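Local coordinates for protein PA0821 (Pseudomonas aeruginosa, PDB 7DRG) that probably acts as an antitoxin (immunity protein) against a VRR-NUC nuclease effector of the type VI secretion system, at residues P224-T229 / I300-I305. Numbering follows the deposited sequence.
Sequences PTRIKT and IRYETI
An isolated beta bridge between I227 and R301 ties together two loops of the Type VI immunity family region: 224-229, which leads into strand 233-237, and the loop 300-305, which follows helix 288-297. I227 supplies both backbone groups: its N donates to I300 O (2.8 Å) and its O accepts Y302 N (2.9 Å). The bonds follow the parallel pattern, but for a single bridge only, the two segments running nearly at right angles overall. R301 CA adds a C-H...O contact to I227 O.

The Y302 ring lies against 224-229. R226 CB sits over one ring face, 3.7 Å from the centroid and 14° off the normal, a CH-pi contact, while K228 N and CA meet the ring edge. P224 CD packs 4.0 Å from Y302 CE1, and the hydroxyl reaches on to F222 O and Q177 NE2, hydrogen bonds that fix the tip of the ring.

Beside the bridge, I227 CG1 comes 4.3 Å from I300 CG1, both side chains also touching L236 of strand 233-237. K228 CG rests against I305 CD1, the two chains crossing at about a right angle; extended with CG anti to the backbone N (chi1 177°), K228 passes I305 and carries NZ to D209 (salt bridge) and V210 O (hydrogen bond).

R226 reaches out across the other loop, extended from CG to NE, and its NH1 donates to R301 O (2.9 Å) with a bent N-H...O angle of 139°. Past that bond E303 OE1 stands 4.0 Å from R226 NH1, well out of the guanidinium plane: a long salt bridge of charge alone.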
ATOM      1  N   PRO B 224     -10.022   4.096 -29.144  1.00 31.71           N
ATOM      2  CA  PRO B 224     -11.417   3.640 -29.079  1.00 30.87           C
ATOM      3  C   PRO B 224     -12.336   4.646 -28.394  1.00 29.30           C
ATOM      4  O   PRO B 224     -11.913   5.453 -27.562  1.00 30.19           O
ATOM      5  CB  PRO B 224     -11.322   2.335 -28.280  1.00 28.49           C
ATOM      6  CG  PRO B 224      -9.969   1.823 -28.568  1.00 32.72           C
ATOM      7  CD  PRO B 224      -9.102   3.055 -28.642  1.00 31.56           C
ATOM      8  N   THR B 225     -13.615   4.595 -28.769  1.00 29.64           N
ATOM      9  CA  THR B 225     -14.636   5.490 -28.221  1.00 29.27           C
ATOM     10  C   THR B 225     -15.088   4.931 -26.874  1.00 30.16           C
ATOM     11  O   THR B 225     -16.156   4.328 -26.729  1.00 31.40           O
ATOM     12  CB  THR B 225     -15.795   5.638 -29.196  1.00 33.54           C
ATOM     13  OG1 THR B 225     -15.281   6.033 -30.473  1.00 34.48           O
ATOM     14  CG2 THR B 225     -16.778   6.687 -28.706  1.00 28.73           C
ATOM     15  N   ARG B 226     -14.233   5.124 -25.868  1.00 24.36           N
ATOM     16  CA  ARG B 226     -14.389   4.480 -24.570  1.00 24.46           C
ATOM     17  C   ARG B 226     -13.971   5.460 -23.482  1.00 23.26           C
ATOM     18  O   ARG B 226     -13.555   6.586 -23.767  1.00 22.66           O
ATOM     19  CB  ARG B 226     -13.580   3.180 -24.516  1.00 24.68           C
ATOM     20  CG  ARG B 226     -14.086   2.147 -25.509  1.00 31.27           C
ATOM     21  CD  ARG B 226     -13.559   0.762 -25.257  1.00 43.32           C
ATOM     22  NE  ARG B 226     -14.360  -0.208 -25.996  1.00 45.78           N
ATOM     23  CZ  ARG B 226     -14.544  -1.465 -25.616  1.00 49.36           C
ATOM     24  NH1 ARG B 226     -13.977  -1.908 -24.502  1.00 50.58           N
ATOM     25  NH2 ARG B 226     -15.297  -2.274 -26.348  1.00 54.24           N
ATOM     26  N   ILE B 227     -14.093   5.039 -22.217  1.00 21.39           N
ATOM     27  CA  ILE B 227     -13.714   5.877 -21.085  1.00 21.28           C
ATOM     28  C   ILE B 227     -12.711   5.152 -20.197  1.00 22.29           C
ATOM     29  O   ILE B 227     -12.666   3.919 -20.136  1.00 23.65           O
ATOM     30  CB  ILE B 227     -14.926   6.321 -20.234  1.00 19.91           C
ATOM     31  CG1 ILE B 227     -15.653   5.109 -19.642  1.00 24.02           C
ATOM     32  CG2 ILE B 227     -15.866   7.200 -21.049  1.00 20.54           C
ATOM     33  CD1 ILE B 227     -16.741   5.487 -18.663  1.00 24.95           C
ATOM     34  N   LYS B 228     -11.909   5.947 -19.489  1.00 16.88           N
ATOM     35  CA  LYS B 228     -10.913   5.401 -18.577  1.00 17.83           C
ATOM     36  C   LYS B 228     -11.545   4.921 -17.280  1.00 20.12           C
ATOM     37  O   LYS B 228     -11.245   3.820 -16.800  1.00 19.30           O
ATOM     38  CB  LYS B 228      -9.856   6.464 -18.284  1.00 20.41           C
ATOM     39  CG  LYS B 228      -8.793   6.043 -17.276  1.00 22.74           C
ATOM     40  CD  LYS B 228      -8.096   7.290 -16.759  1.00 24.65           C
ATOM     41  CE  LYS B 228      -7.159   6.991 -15.608  1.00 29.13           C
ATOM     42  NZ  LYS B 228      -6.601   8.258 -15.047  1.00 27.50           N
ATOM     43  N   THR B 229     -12.407   5.738 -16.687  1.00 20.50           N
ATOM     44  CA  THR B 229     -12.885   5.450 -15.345  1.00 20.21           C
ATOM     45  C   THR B 229     -14.127   6.276 -15.063  1.00 20.51           C
ATOM     46  O   THR B 229     -14.362   7.320 -15.680  1.00 19.98           O
ATOM     47  CB  THR B 229     -11.815   5.757 -14.288  1.00 22.07           C
ATOM     48  OG1 THR B 229     -12.289   5.358 -12.996  1.00 19.48           O
ATOM     49  CG2 THR B 229     -11.514   7.255 -14.255  1.00 23.83           C
ATOM     50  N   ILE B 300     -18.347   0.362 -21.951  1.00 29.38           N
ATOM     51  CA  ILE B 300     -17.640   1.359 -22.745  1.00 29.56           C
ATOM     52  C   ILE B 300     -16.320   1.773 -22.090  1.00 26.07           C
ATOM     53  O   ILE B 300     -15.803   2.845 -22.365  1.00 26.25           O
ATOM     54  CB  ILE B 300     -18.523   2.589 -23.036  1.00 29.54           C
ATOM     55  CG1 ILE B 300     -18.919   3.323 -21.746  1.00 24.50           C
ATOM     56  CG2 ILE B 300     -19.743   2.184 -23.848  1.00 29.02           C
ATOM     57  CD1 ILE B 300     -19.362   4.772 -21.967  1.00 26.07           C
ATOM     58  N   ARG B 301     -15.761   0.930 -21.227  1.00 27.05           N
ATOM     59  CA  ARG B 301     -14.475   1.215 -20.604  1.00 25.55           C
ATOM     60  C   ARG B 301     -13.338   0.694 -21.478  1.00 26.14           C
ATOM     61  O   ARG B 301     -13.461  -0.357 -22.113  1.00 27.62           O
ATOM     62  CB  ARG B 301     -14.406   0.576 -19.215  1.00 24.65           C
ATOM     63  CG  ARG B 301     -13.232   1.041 -18.363  1.00 26.67           C
ATOM     64  CD  ARG B 301     -13.313   0.407 -16.988  1.00 25.48           C
ATOM     65  NE  ARG B 301     -13.088  -1.035 -17.028  1.00 28.09           N
ATOM     66  CZ  ARG B 301     -13.717  -1.908 -16.248  1.00 30.25           C
ATOM     67  NH1 ARG B 301     -14.626  -1.484 -15.381  1.00 29.64           N
ATOM     68  NH2 ARG B 301     -13.451  -3.203 -16.345  1.00 31.38           N
ATOM     69  N   TYR B 302     -12.231   1.436 -21.513  1.00 23.86           N
ATOM     70  CA  TYR B 302     -11.047   0.954 -22.212  1.00 24.82           C
ATOM     71  C   TYR B 302     -10.612  -0.387 -21.636  1.00 27.92           C
ATOM     72  O   TYR B 302     -10.609  -0.585 -20.418  1.00 28.23           O
ATOM     73  CB  TYR B 302      -9.894   1.958 -22.095  1.00 24.07           C
ATOM     74  CG  TYR B 302     -10.054   3.240 -22.882  1.00 21.27           C
ATOM     75  CD1 TYR B 302      -9.931   3.254 -24.269  1.00 23.58           C
ATOM     76  CD2 TYR B 302     -10.292   4.444 -22.237  1.00 19.80           C
ATOM     77  CE1 TYR B 302     -10.070   4.430 -24.993  1.00 23.93           C
ATOM     78  CE2 TYR B 302     -10.428   5.621 -22.947  1.00 23.47           C
ATOM     79  CZ  TYR B 302     -10.313   5.611 -24.322  1.00 23.97           C
ATOM     80  OH  TYR B 302     -10.448   6.791 -25.022  1.00 24.41           O
ATOM     81  N   GLU B 303     -10.257  -1.323 -22.520  1.00 27.17           N
ATOM     82  CA  GLU B 303      -9.719  -2.596 -22.054  1.00 30.14           C
ATOM     83  C   GLU B 303      -8.309  -2.428 -21.513  1.00 28.10           C
ATOM     84  O   GLU B 303      -7.900  -3.149 -20.593  1.00 28.55           O
ATOM     85  CB  GLU B 303      -9.737  -3.616 -23.189  1.00 35.44           C
ATOM     86  CG  GLU B 303     -11.084  -3.734 -23.877  1.00 52.25           C
ATOM     87  CD  GLU B 303     -11.101  -4.799 -24.955  1.00 66.80           C
ATOM     88  OE1 GLU B 303     -11.357  -4.452 -26.129  1.00 68.13           O
ATOM     89  OE2 GLU B 303     -10.857  -5.979 -24.628  1.00 71.12           O
ATOM     90  N   THR B 304      -7.557  -1.487 -22.077  1.00 30.00           N
ATOM     91  CA  THR B 304      -6.234  -1.127 -21.598  1.00 27.49           C
ATOM     92  C   THR B 304      -5.973   0.322 -21.992  1.00 25.75           C
ATOM     93  O   THR B 304      -6.483   0.799 -23.010  1.00 27.55           O
ATOM     94  CB  THR B 304      -5.157  -2.048 -22.181  1.00 31.63           C
ATOM     95  OG1 THR B 304      -3.868  -1.639 -21.707  1.00 32.34           O
ATOM     96  CG2 THR B 304      -5.177  -1.997 -23.705  1.00 32.08           C
ATOM     97  N   ILE B 305      -5.199   1.025 -21.166  1.00 26.77           N
ATOM     98  CA  ILE B 305      -4.715   2.355 -21.511  1.00 27.44           C
ATOM     99  C   ILE B 305      -3.196   2.422 -21.499  1.00 25.70           C
ATOM    100  O   ILE B 305      -2.624   3.516 -21.510  1.00 26.84           O
ATOM    101  CB  ILE B 305      -5.318   3.443 -20.597  1.00 29.47           C
ATOM    102  CG1 ILE B 305      -4.974   3.180 -19.128  1.00 27.54           C
ATOM    103  CG2 ILE B 305      -6.833   3.538 -20.784  1.00 28.96           C
ATOM    104  CD1 ILE B 305      -5.502   4.262 -18.195  1.00 32.03           C
TER